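PDB 1YOZ: hypothetical protein AF0941 from Archaeoglobus fulgidus, which is of unknown function, an all-helical protein of the AF0941-like family that is found here as a pair of identical subunits. Local coordinates for residues B[3-8]-B[61-66]; B[28-33]-B[91-96]; B[34-39]-B[102-107]. All coordinates share one frame; numbering follows the deposited sequence.

Contact 1: residues B[3-8]-B[61-66]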
loop_
_atom_site.group_PDB
_atom_site.type_symbol
_atom_site.label_atom_id
_atom_site.label_comp_id
_atom_site.label_asym_id
_atom_site.label_seq_id
_atom_site.Cartn_x
_atom_site.Cartn_y
_atom_site.Cartn_z
ATOM N N MET B 3 4.125 8.670 -6.401
ATOM C CA MET B 3 3.477 9.155 -5.197
ATOM C C MET B 3 2.045 8.667 -5.123
ATOM O O MET B 3 1.516 8.491 -4.035
ATOM C CB MET B 3 3.528 10.723 -5.135
ATOM C CG MET B 3 4.937 11.370 -4.962
ATOM S SD MET B 3 5.041 13.145 -5.500
ATOM C CE MET B 3 3.554 13.611 -4.771
ATOM N N LEU B 4 1.421 8.403 -6.280
ATOM C CA LEU B 4 -0.004 8.191 -6.301
ATOM C C LEU B 4 -0.386 6.783 -5.917
ATOM O O LEU B 4 0.180 5.804 -6.423
ATOM C CB LEU B 4 -0.593 8.576 -7.693
ATOM C CG LEU B 4 -2.100 8.425 -7.953
ATOM C CD1 LEU B 4 -3.063 9.361 -7.169
ATOM C CD2 LEU B 4 -2.418 8.524 -9.487
ATOM N N TYR B 5 -1.352 6.678 -5.024
ATOM C CA TYR B 5 -1.919 5.359 -4.676
ATOM C C TYR B 5 -3.254 5.571 -4.041
ATOM O O TYR B 5 -3.372 5.678 -2.802
ATOM C CB TYR B 5 -0.989 4.541 -3.748
ATOM C CG TYR B 5 -1.540 3.178 -3.307
ATOM C CD1 TYR B 5 -1.572 2.802 -1.957
ATOM C CD2 TYR B 5 -2.015 2.264 -4.238
ATOM C CE1 TYR B 5 -2.003 1.540 -1.575
ATOM C CE2 TYR B 5 -2.472 1.001 -3.858
ATOM C CZ TYR B 5 -2.459 0.638 -2.545
ATOM O OH TYR B 5 -2.978 -0.586 -2.196
ATOM N N ILE B 6 -4.263 5.661 -4.904
ATOM C CA ILE B 6 -5.640 5.584 -4.509
ATOM C C ILE B 6 -6.049 4.120 -4.188
ATOM O O ILE B 6 -5.752 3.205 -4.946
ATOM C CB ILE B 6 -6.563 6.201 -5.634
ATOM C CG1 ILE B 6 -6.327 7.722 -5.753
ATOM C CG2 ILE B 6 -8.002 5.888 -5.371
ATOM C CD1 ILE B 6 -6.974 8.416 -7.006
ATOM N N ASN B 7 -6.704 3.916 -3.033
ATOM C CA ASN B 7 -7.288 2.655 -2.641
ATOM C C ASN B 7 -8.260 2.955 -1.514
ATOM O O ASN B 7 -7.855 3.132 -0.351
ATOM C CB ASN B 7 -6.192 1.654 -2.162
ATOM C CG ASN B 7 -6.739 0.293 -1.859
ATOM O OD1 ASN B 7 -7.929 0.134 -1.610
ATOM N ND2 ASN B 7 -5.850 -0.705 -1.783
ATOM N N SER B 8 -9.534 3.063 -1.901
ATOM C CA SER B 8 -10.624 3.447 -1.025
ATOM C C SER B 8 -10.892 2.384 0.012
ATOM O O SER B 8 -11.155 2.724 1.157
ATOM C CB SER B 8 -11.879 3.707 -1.865
ATOM O OG SER B 8 -11.661 4.901 -2.639
ATOM N N GLN B 61 0.162 4.056 -13.753
ATOM C CA GLN B 61 0.629 2.657 -13.913
ATOM C C GLN B 61 1.101 2.044 -12.592
ATOM O O GLN B 61 0.830 0.922 -12.301
ATOM C CB GLN B 61 1.827 2.609 -14.867
ATOM C CG GLN B 61 1.502 2.871 -16.342
ATOM C CD GLN B 61 2.755 2.779 -17.215
ATOM O OE1 GLN B 61 3.755 3.487 -17.009
ATOM N NE2 GLN B 61 2.713 1.882 -18.174
ATOM N N ARG B 62 1.850 2.810 -11.826
ATOM C CA ARG B 62 2.223 2.427 -10.458
ATOM C C ARG B 62 0.983 2.206 -9.589
ATOM O O ARG B 62 0.828 1.160 -8.995
ATOM C CB ARG B 62 3.119 3.537 -9.911
ATOM C CG ARG B 62 3.841 3.189 -8.618
ATOM C CD ARG B 62 3.079 3.721 -7.429
ATOM N NE ARG B 62 3.879 3.569 -6.219
ATOM C CZ ARG B 62 3.672 4.225 -5.082
ATOM N NH1 ARG B 62 2.634 5.057 -4.968
ATOM N NH2 ARG B 62 4.470 3.973 -4.037
ATOM N N ASN B 63 0.036 3.155 -9.568
ATOM C CA ASN B 63 -1.195 2.941 -8.784
ATOM C C ASN B 63 -1.963 1.662 -9.174
ATOM O O ASN B 63 -2.483 0.941 -8.319
ATOM C CB ASN B 63 -2.105 4.191 -8.911
ATOM C CG ASN B 63 -3.201 4.286 -7.831
ATOM O OD1 ASN B 63 -3.702 5.384 -7.601
ATOM N ND2 ASN B 63 -3.579 3.172 -7.179
ATOM N N PHE B 64 -2.057 1.384 -10.463
ATOM C CA PHE B 64 -2.819 0.210 -10.896
ATOM C C PHE B 64 -2.048 -1.052 -10.523
ATOM O O PHE B 64 -2.654 -2.023 -10.137
ATOM C CB PHE B 64 -3.018 0.220 -12.419
ATOM C CG PHE B 64 -4.146 1.113 -12.881
ATOM C CD1 PHE B 64 -5.412 0.992 -12.327
ATOM C CD2 PHE B 64 -3.926 2.043 -13.900
ATOM C CE1 PHE B 64 -6.444 1.797 -12.750
ATOM C CE2 PHE B 64 -4.960 2.886 -14.346
ATOM C CZ PHE B 64 -6.226 2.745 -13.773
ATOM N N TYR B 65 -0.718 -1.032 -10.639
ATOM C CA TYR B 65 0.094 -2.196 -10.190
ATOM C C TYR B 65 -0.092 -2.476 -8.695
ATOM O O TYR B 65 -0.356 -3.604 -8.268
ATOM C CB TYR B 65 1.550 -1.964 -10.498
ATOM C CG TYR B 65 2.382 -3.186 -10.171
ATOM C CD1 TYR B 65 2.374 -4.319 -11.011
ATOM C CD2 TYR B 65 3.207 -3.189 -9.062
ATOM C CE1 TYR B 65 3.179 -5.476 -10.682
ATOM C CE2 TYR B 65 4.016 -4.327 -8.735
ATOM C CZ TYR B 65 3.995 -5.439 -9.540
ATOM O OH TYR B 65 4.812 -6.480 -9.192
ATOM N N LEU B 66 -0.011 -1.442 -7.883
ATOM C CA LEU B 66 -0.216 -1.627 -6.451
ATOM C C LEU B 66 -1.651 -2.055 -6.150
ATOM O O LEU B 66 -1.900 -2.846 -5.231
ATOM C CB LEU B 66 0.140 -0.334 -5.669
ATOM C CG LEU B 66 1.580 0.228 -5.604
ATOM C CD1 LEU B 66 1.720 1.396 -4.633
ATOM C CD2 LEU B 66 2.459 -0.899 -5.178
#

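Contact 2: residues B[28-33]-B[91-96]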
loop_
_atom_site.group_PDB
_atom_site.type_symbol
_atom_site.label_atom_id
_atom_site.label_comp_id
_atom_site.label_asym_id
_atom_site.label_seq_id
_atom_site.Cartn_x
_atom_site.Cartn_y
_atom_site.Cartn_z
ATOM N N LYS B 28 -21.060 -2.354 6.109
ATOM C CA LYS B 28 -21.219 -1.860 4.743
ATOM C C LYS B 28 -19.941 -2.010 3.924
ATOM O O LYS B 28 -19.983 -2.368 2.725
ATOM C CB LYS B 28 -21.676 -0.399 4.713
ATOM C CG LYS B 28 -21.446 0.281 3.349
ATOM C CD LYS B 28 -22.089 1.655 3.287
ATOM C CE LYS B 28 -21.736 2.398 2.008
ATOM N NZ LYS B 28 -22.169 3.845 2.106
ATOM N N LEU B 29 -18.811 -1.734 4.565
ATOM C CA LEU B 29 -17.537 -1.863 3.885
ATOM C C LEU B 29 -17.283 -3.311 3.379
ATOM O O LEU B 29 -16.722 -3.492 2.303
ATOM C CB LEU B 29 -16.385 -1.334 4.754
ATOM C CG LEU B 29 -14.964 -1.325 4.171
ATOM C CD1 LEU B 29 -14.816 -0.469 2.925
ATOM C CD2 LEU B 29 -13.995 -0.885 5.244
ATOM N N LEU B 30 -17.763 -4.308 4.135
ATOM C CA LEU B 30 -17.439 -5.715 3.900
ATOM C C LEU B 30 -18.479 -6.489 3.114
ATOM O O LEU B 30 -18.420 -7.733 3.040
ATOM C CB LEU B 30 -17.187 -6.405 5.220
ATOM C CG LEU B 30 -16.009 -5.865 6.018
ATOM C CD1 LEU B 30 -15.966 -6.524 7.412
ATOM C CD2 LEU B 30 -14.718 -6.018 5.299
ATOM N N ASP B 31 -19.433 -5.754 2.551
ATOM C CA ASP B 31 -20.330 -6.262 1.525
ATOM C C ASP B 31 -19.549 -6.390 0.221
ATOM O O ASP B 31 -19.113 -5.394 -0.319
ATOM C CB ASP B 31 -21.525 -5.328 1.343
ATOM C CG ASP B 31 -22.498 -5.844 0.304
ATOM O OD1 ASP B 31 -23.497 -6.496 0.652
ATOM O OD2 ASP B 31 -22.246 -5.628 -0.888
ATOM N N GLN B 32 -19.344 -7.632 -0.254
ATOM C CA GLN B 32 -18.501 -7.867 -1.439
ATOM C C GLN B 32 -18.965 -7.168 -2.703
ATOM O O GLN B 32 -18.137 -6.792 -3.542
ATOM C CB GLN B 32 -18.226 -9.358 -1.704
ATOM C CG GLN B 32 -19.457 -10.239 -1.966
ATOM C CD GLN B 32 -19.064 -11.649 -2.429
ATOM O OE1 GLN B 32 -17.954 -12.166 -2.131
ATOM N NE2 GLN B 32 -19.975 -12.286 -3.161
ATOM N N LYS B 33 -20.266 -6.966 -2.847
ATOM C CA LYS B 33 -20.740 -6.111 -3.931
ATOM C C LYS B 33 -20.218 -4.694 -3.789
ATOM O O LYS B 33 -19.785 -4.078 -4.772
ATOM C CB LYS B 33 -22.285 -6.091 -4.023
ATOM C CG LYS B 33 -22.841 -5.458 -5.327
ATOM C CD LYS B 33 -22.443 -6.254 -6.627
ATOM C CE LYS B 33 -21.189 -5.698 -7.365
ATOM N NZ LYS B 33 -20.668 -6.683 -8.427
ATOM N N PHE B 91 -19.371 -6.113 17.412
ATOM C CA PHE B 91 -20.252 -5.960 16.242
ATOM C C PHE B 91 -19.848 -7.044 15.244
ATOM O O PHE B 91 -19.376 -6.743 14.138
ATOM C CB PHE B 91 -20.029 -4.586 15.589
ATOM C CG PHE B 91 -21.098 -4.187 14.576
ATOM C CD1 PHE B 91 -21.902 -3.070 14.804
ATOM C CD2 PHE B 91 -21.284 -4.908 13.387
ATOM C CE1 PHE B 91 -22.876 -2.683 13.875
ATOM C CE2 PHE B 91 -22.255 -4.543 12.460
ATOM C CZ PHE B 91 -23.049 -3.429 12.697
ATOM N N LYS B 92 -19.997 -8.307 15.645
ATOM C CA LYS B 92 -19.619 -9.424 14.782
ATOM C C LYS B 92 -20.295 -9.333 13.410
ATOM O O LYS B 92 -21.472 -9.021 13.302
ATOM C CB LYS B 92 -19.914 -10.754 15.484
ATOM C CG LYS B 92 -19.503 -12.016 14.729
ATOM C CD LYS B 92 -19.835 -13.230 15.596
ATOM C CE LYS B 92 -19.235 -14.493 14.996
ATOM N NZ LYS B 92 -20.102 -14.964 13.887
ATOM N N ILE B 93 -19.528 -9.608 12.362
ATOM C CA ILE B 93 -20.009 -9.470 10.990
ATOM C C ILE B 93 -20.303 -10.831 10.376
ATOM O O ILE B 93 -19.509 -11.757 10.509
ATOM C CB ILE B 93 -18.958 -8.733 10.092
ATOM C CG1 ILE B 93 -18.439 -7.467 10.771
ATOM C CG2 ILE B 93 -19.523 -8.473 8.670
ATOM C CD1 ILE B 93 -19.403 -6.322 10.799
ATOM N N GLU B 94 -21.443 -10.946 9.704
ATOM C CA GLU B 94 -21.876 -12.231 9.143
ATOM C C GLU B 94 -21.808 -12.083 7.638
ATOM O O GLU B 94 -22.812 -12.271 6.943
ATOM C CB GLU B 94 -23.314 -12.626 9.579
ATOM C CG GLU B 94 -23.537 -12.691 11.109
ATOM C CD GLU B 94 -22.673 -13.746 11.777
ATOM O OE1 GLU B 94 -22.444 -14.809 11.162
ATOM O OE2 GLU B 94 -22.217 -13.519 12.915
ATOM N N LYS B 95 -20.620 -11.702 7.162
ATOM C CA LYS B 95 -20.321 -11.548 5.725
ATOM C C LYS B 95 -19.014 -12.294 5.456
ATOM O O LYS B 95 -18.170 -12.440 6.361
ATOM C CB LYS B 95 -20.105 -10.081 5.365
ATOM C CG LYS B 95 -21.293 -9.148 5.586
ATOM C CD LYS B 95 -21.375 -8.225 4.422
ATOM C CE LYS B 95 -22.335 -7.078 4.600
ATOM N NZ LYS B 95 -23.513 -7.366 5.460
ATOM N N LYS B 96 -18.854 -12.751 4.218
ATOM C CA LYS B 96 -17.599 -13.346 3.724
ATOM C C LYS B 96 -17.296 -12.897 2.278
ATOM O O LYS B 96 -18.145 -12.324 1.595
ATOM C CB LYS B 96 -17.627 -14.874 3.842
ATOM C CG LYS B 96 -18.985 -15.465 3.540
ATOM C CD LYS B 96 -19.021 -17.000 3.649
ATOM C CE LYS B 96 -18.308 -17.665 2.422
ATOM N NZ LYS B 96 -18.694 -17.106 1.043
HETATM O O HOH W 1 -19.475 -10.025 1.572
#

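Contact 3: residues B[34-39]-B[102-107]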
loop_
_atom_site.group_PDB
_atom_site.type_symbol
_atom_site.label_atom_id
_atom_site.label_comp_id
_atom_site.label_asym_id
_atom_site.label_seq_id
_atom_site.Cartn_x
_atom_site.Cartn_y
_atom_site.Cartn_z
ATOM N N ASN B 34 -20.266 -4.136 -2.573
ATOM C CA ASN B 34 -19.779 -2.736 -2.397
ATOM C C ASN B 34 -18.254 -2.674 -2.657
ATOM O O ASN B 34 -17.717 -1.691 -3.156
ATOM C CB ASN B 34 -20.046 -2.234 -0.958
ATOM C CG ASN B 34 -21.536 -1.990 -0.667
ATOM O OD1 ASN B 34 -22.353 -1.934 -1.583
ATOM N ND2 ASN B 34 -21.881 -1.858 0.623
ATOM N N ILE B 35 -17.571 -3.732 -2.241
ATOM C CA ILE B 35 -16.111 -3.845 -2.433
ATOM C C ILE B 35 -15.794 -3.756 -3.922
ATOM O O ILE B 35 -15.064 -2.864 -4.361
ATOM C CB ILE B 35 -15.546 -5.140 -1.777
ATOM C CG1 ILE B 35 -15.758 -5.090 -0.264
ATOM C CG2 ILE B 35 -14.040 -5.321 -2.065
ATOM C CD1 ILE B 35 -15.116 -6.258 0.494
ATOM N N PHE B 36 -16.407 -4.628 -4.721
ATOM C CA PHE B 36 -16.182 -4.576 -6.170
ATOM C C PHE B 36 -16.478 -3.174 -6.718
ATOM O O PHE B 36 -15.646 -2.574 -7.391
ATOM C CB PHE B 36 -17.014 -5.665 -6.847
ATOM C CG PHE B 36 -16.507 -6.099 -8.216
ATOM C CD1 PHE B 36 -16.701 -7.425 -8.631
ATOM C CD2 PHE B 36 -15.893 -5.202 -9.091
ATOM C CE1 PHE B 36 -16.270 -7.862 -9.901
ATOM C CE2 PHE B 36 -15.476 -5.609 -10.356
ATOM C CZ PHE B 36 -15.660 -6.947 -10.768
ATOM N N GLU B 37 -17.632 -2.585 -6.379
ATOM C CA GLU B 37 -17.928 -1.225 -6.872
ATOM C C GLU B 37 -16.917 -0.157 -6.438
ATOM O O GLU B 37 -16.579 0.740 -7.215
ATOM C CB GLU B 37 -19.395 -0.820 -6.560
ATOM C CG GLU B 37 -19.770 0.557 -7.092
ATOM C CD GLU B 37 -21.143 1.026 -6.554
ATOM O OE1 GLU B 37 -22.055 0.150 -6.431
ATOM O OE2 GLU B 37 -21.300 2.252 -6.252
ATOM N N MET B 38 -16.371 -0.288 -5.220
ATOM C CA MET B 38 -15.346 0.610 -4.692
ATOM C C MET B 38 -14.080 0.568 -5.536
ATOM O O MET B 38 -13.568 1.594 -5.901
ATOM C CB MET B 38 -14.963 0.189 -3.247
ATOM C CG MET B 38 -14.854 1.317 -2.248
ATOM S SD MET B 38 -14.461 0.753 -0.602
ATOM C CE MET B 38 -15.801 -0.276 -0.278
ATOM N N PHE B 39 -13.559 -0.637 -5.828
ATOM C CA PHE B 39 -12.411 -0.736 -6.737
ATOM C C PHE B 39 -12.740 -0.259 -8.146
ATOM O O PHE B 39 -11.883 0.338 -8.789
ATOM C CB PHE B 39 -11.801 -2.156 -6.759
ATOM C CG PHE B 39 -11.068 -2.499 -5.492
ATOM C CD1 PHE B 39 -9.732 -2.120 -5.324
ATOM C CD2 PHE B 39 -11.707 -3.168 -4.478
ATOM C CE1 PHE B 39 -9.038 -2.433 -4.156
ATOM C CE2 PHE B 39 -11.018 -3.501 -3.284
ATOM C CZ PHE B 39 -9.701 -3.112 -3.130
ATOM N N ILE B 102 -12.708 -11.816 -5.517
ATOM C CA ILE B 102 -11.305 -11.385 -5.549
ATOM C C ILE B 102 -10.731 -11.513 -6.949
ATOM O O ILE B 102 -10.200 -10.541 -7.482
ATOM C CB ILE B 102 -10.443 -12.115 -4.491
ATOM C CG1 ILE B 102 -11.004 -11.827 -3.103
ATOM C CG2 ILE B 102 -8.930 -11.717 -4.579
ATOM C CD1 ILE B 102 -10.294 -12.487 -1.976
ATOM N N ASN B 103 -10.838 -12.708 -7.545
ATOM C CA ASN B 103 -10.361 -12.910 -8.921
ATOM C C ASN B 103 -10.983 -11.939 -9.901
ATOM O O ASN B 103 -10.276 -11.415 -10.753
ATOM C CB ASN B 103 -10.495 -14.378 -9.417
ATOM C CG ASN B 103 -9.860 -15.371 -8.458
ATOM O OD1 ASN B 103 -9.050 -14.998 -7.622
ATOM N ND2 ASN B 103 -10.230 -16.648 -8.574
ATOM N N GLU B 104 -12.299 -11.716 -9.818
ATOM C CA GLU B 104 -12.954 -10.849 -10.809
ATOM C C GLU B 104 -12.549 -9.379 -10.657
ATOM O O GLU B 104 -12.518 -8.667 -11.636
ATOM C CB GLU B 104 -14.473 -10.931 -10.734
ATOM C CG GLU B 104 -15.078 -12.199 -11.329
ATOM C CD GLU B 104 -16.355 -12.622 -10.605
ATOM O OE1 GLU B 104 -17.080 -11.733 -10.078
ATOM O OE2 GLU B 104 -16.634 -13.852 -10.571
ATOM N N ILE B 105 -12.299 -8.931 -9.426
ATOM C CA ILE B 105 -11.821 -7.526 -9.185
ATOM C C ILE B 105 -10.425 -7.354 -9.812
ATOM O O ILE B 105 -10.182 -6.420 -10.565
ATOM C CB ILE B 105 -11.794 -7.205 -7.670
ATOM C CG1 ILE B 105 -13.217 -7.178 -7.067
ATOM C CG2 ILE B 105 -11.177 -5.859 -7.407
ATOM C CD1 ILE B 105 -13.223 -7.260 -5.511
ATOM N N ALA B 106 -9.516 -8.299 -9.535
ATOM C CA ALA B 106 -8.131 -8.245 -10.097
ATOM C C ALA B 106 -8.200 -8.184 -11.591
ATOM O O ALA B 106 -7.522 -7.377 -12.251
ATOM C CB ALA B 106 -7.329 -9.466 -9.689
ATOM N N LEU B 107 -9.010 -9.088 -12.137
ATOM C CA LEU B 107 -9.181 -9.195 -13.567
ATOM C C LEU B 107 -9.773 -7.904 -14.139
ATOM O O LEU B 107 -9.362 -7.446 -15.203
ATOM C CB LEU B 107 -10.045 -10.437 -13.902
ATOM C CG LEU B 107 -9.304 -11.793 -13.983
ATOM C CD1 LEU B 107 -10.320 -12.959 -14.214
ATOM C CD2 LEU B 107 -8.203 -11.799 -15.038
#

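Contact 1: residues B[3-8]-B[61-66]
Asn63, with CG anti to the backbone N (chi1 -163°), reaches from helix 57-73 to the extended residues Leu4 to Asn7 and grips the backbone of Ile6 twice. Its OD1 accepts the amide of Ile6 (N to OD1 2.8 Å), with that donor tilted from the side-chain carbonyl plane. Its ND2 gives a nearly straight bond to Ile6 O (3.1 Å, N-H...O 176°), in the carbonyl plane and on a lone pair. Both polar atoms of the buried amide are thus used, as are the N and O of Ile6. The side chain bonds much as the edge of a neighbouring strand would. With an alanine here, the buried N and O of Ile6 would probably be left without their mates and the loop less firmly held.

From the preceding residue, Arg62 NH1 donates to Leu4 O at 2.9 Å, from above the carbonyl plane. The rest of the guanidinium serves the dimer: NE pairs with Asp11 and NH2 with Tyr5 O, both of the second subunit. Leu66 CD1 lies over one face of the Tyr5 ring, 4.1 Å from its centroid, while Asn7 CB covers the opposite face. Tyr5 OH accepts from Asn7 ND2 at 2.9 Å. Asn7 OD1 caps the start of helix 8-18 at Leu10 N.

The loop passes across helix 57-73 just before helix 8-18 begins. Helix 32-51 adds Ile46 against Asn63 and Leu49 against Leu4.

Contact 2: residues B[28-33]-B[91-96]
Lys95 lays the carbon part of its side chain along the turn at Leu30 and Asp31. Its CD lies 3.3 Å from Leu30 O, and its CE is 3.8 Å from Asp31 CB. The chain bends at chi2 (-138°) and again at its end, which takes it past the carbonyl and across the base of Asp31. Its NZ goes on to a salt bridge with Asp27. Asp31 OD1 is 4.9 Å from Lys95 NZ, not a direct pair, though opposite charges may attract weakly. Leu30 CD1 meets Ile93 CG2 at 4.2 Å, a light apolar touch.

No direct hydrogen bond joins the two segments; a water does the work. It donates to Leu30 O (2.9 Å) and to Lys96 O (2.7 Å), and accepts from Gln32 N (3.0 Å). Three backbone groups are satisfied by this one molecule.

The next shell fixes these groups. Asp31 is the N-cap of helix 32-51, with OD2 bonded to Asn34 N. Gln32 OE1 takes the amide of Asp98, which ties the start of that helix to the chain beyond Lys96. Lys95 O accepts from Lys83 NZ.

The contact joins the turn between helices 26-29 and 32-51 to the loop from helix 75-88 to helix 99-113. Helix 75-88 supports it with Leu82 against Leu30 and Ala86 against Ile93, and Phe9 of helix 8-18 also touches Leu30.

Contact 3: residues B[34-39]-B[102-107]
Ile105 sets its side chain among Ile35, Phe36 and Phe39, with a different branch for each. CG1 sits over one face of the Phe36 ring, 3.8 Å from the centroid, a CH-pi contact. CD1 continues to Ile35 CG2 (4.0 Å), while CG2 points at Phe39 CB (3.8 Å). Chi1 at -67° directs the branches, with CG1 beside the backbone N and CG2 anti to it.

Phe36 has CG anti to its own N (chi1 -157°), and this swings the ring across to the other helix. The side chains of Phe36 and Ile105 lie alongside and point opposite ways. The far end of the ring reaches Glu104, where CE1 is 3.7 Å from CB. Glu104 OE1 lies at the ring edge.

The segments of helix 32-51 and helix 99-113 run nearly parallel, 11° apart, their axes 10.2 Å from each other at closest approach. Val71 of helix 57-73 and Leu75 of helix 75-88 also touch both Phe39 and Ile105, and Arg40 makes a cation-pi contact with Phe36.

No hydrogen bond crosses between the segments. Cohesion here is apolar and depends on how the side chains fit, with the carboxylate of Glu104 kept to the exposed border.

How the contacts relate
Helix 32-51 connects contacts 2 and 3. Contact 2 includes its N-cap and first two residues, and contact 3 the residues that follow. Their centres are 15 Å apart, and they touch directly: Asn34 ND2 is 2.9 Å from Lys28 O, a probable hydrogen bond, and Leu29 CD1 packs on Met38 CE at 3.4 Å. Contacts 1 and 3 are also 15 Å apart between centres and meet where Ser8 CB lies 3.8 Å from Met38 CG. Contacts 1 and 2 lie on opposite sides of the chain's centre, 24 Å apart between centres, and do not touch. The second subunit reaches contact 1 but neither of the others.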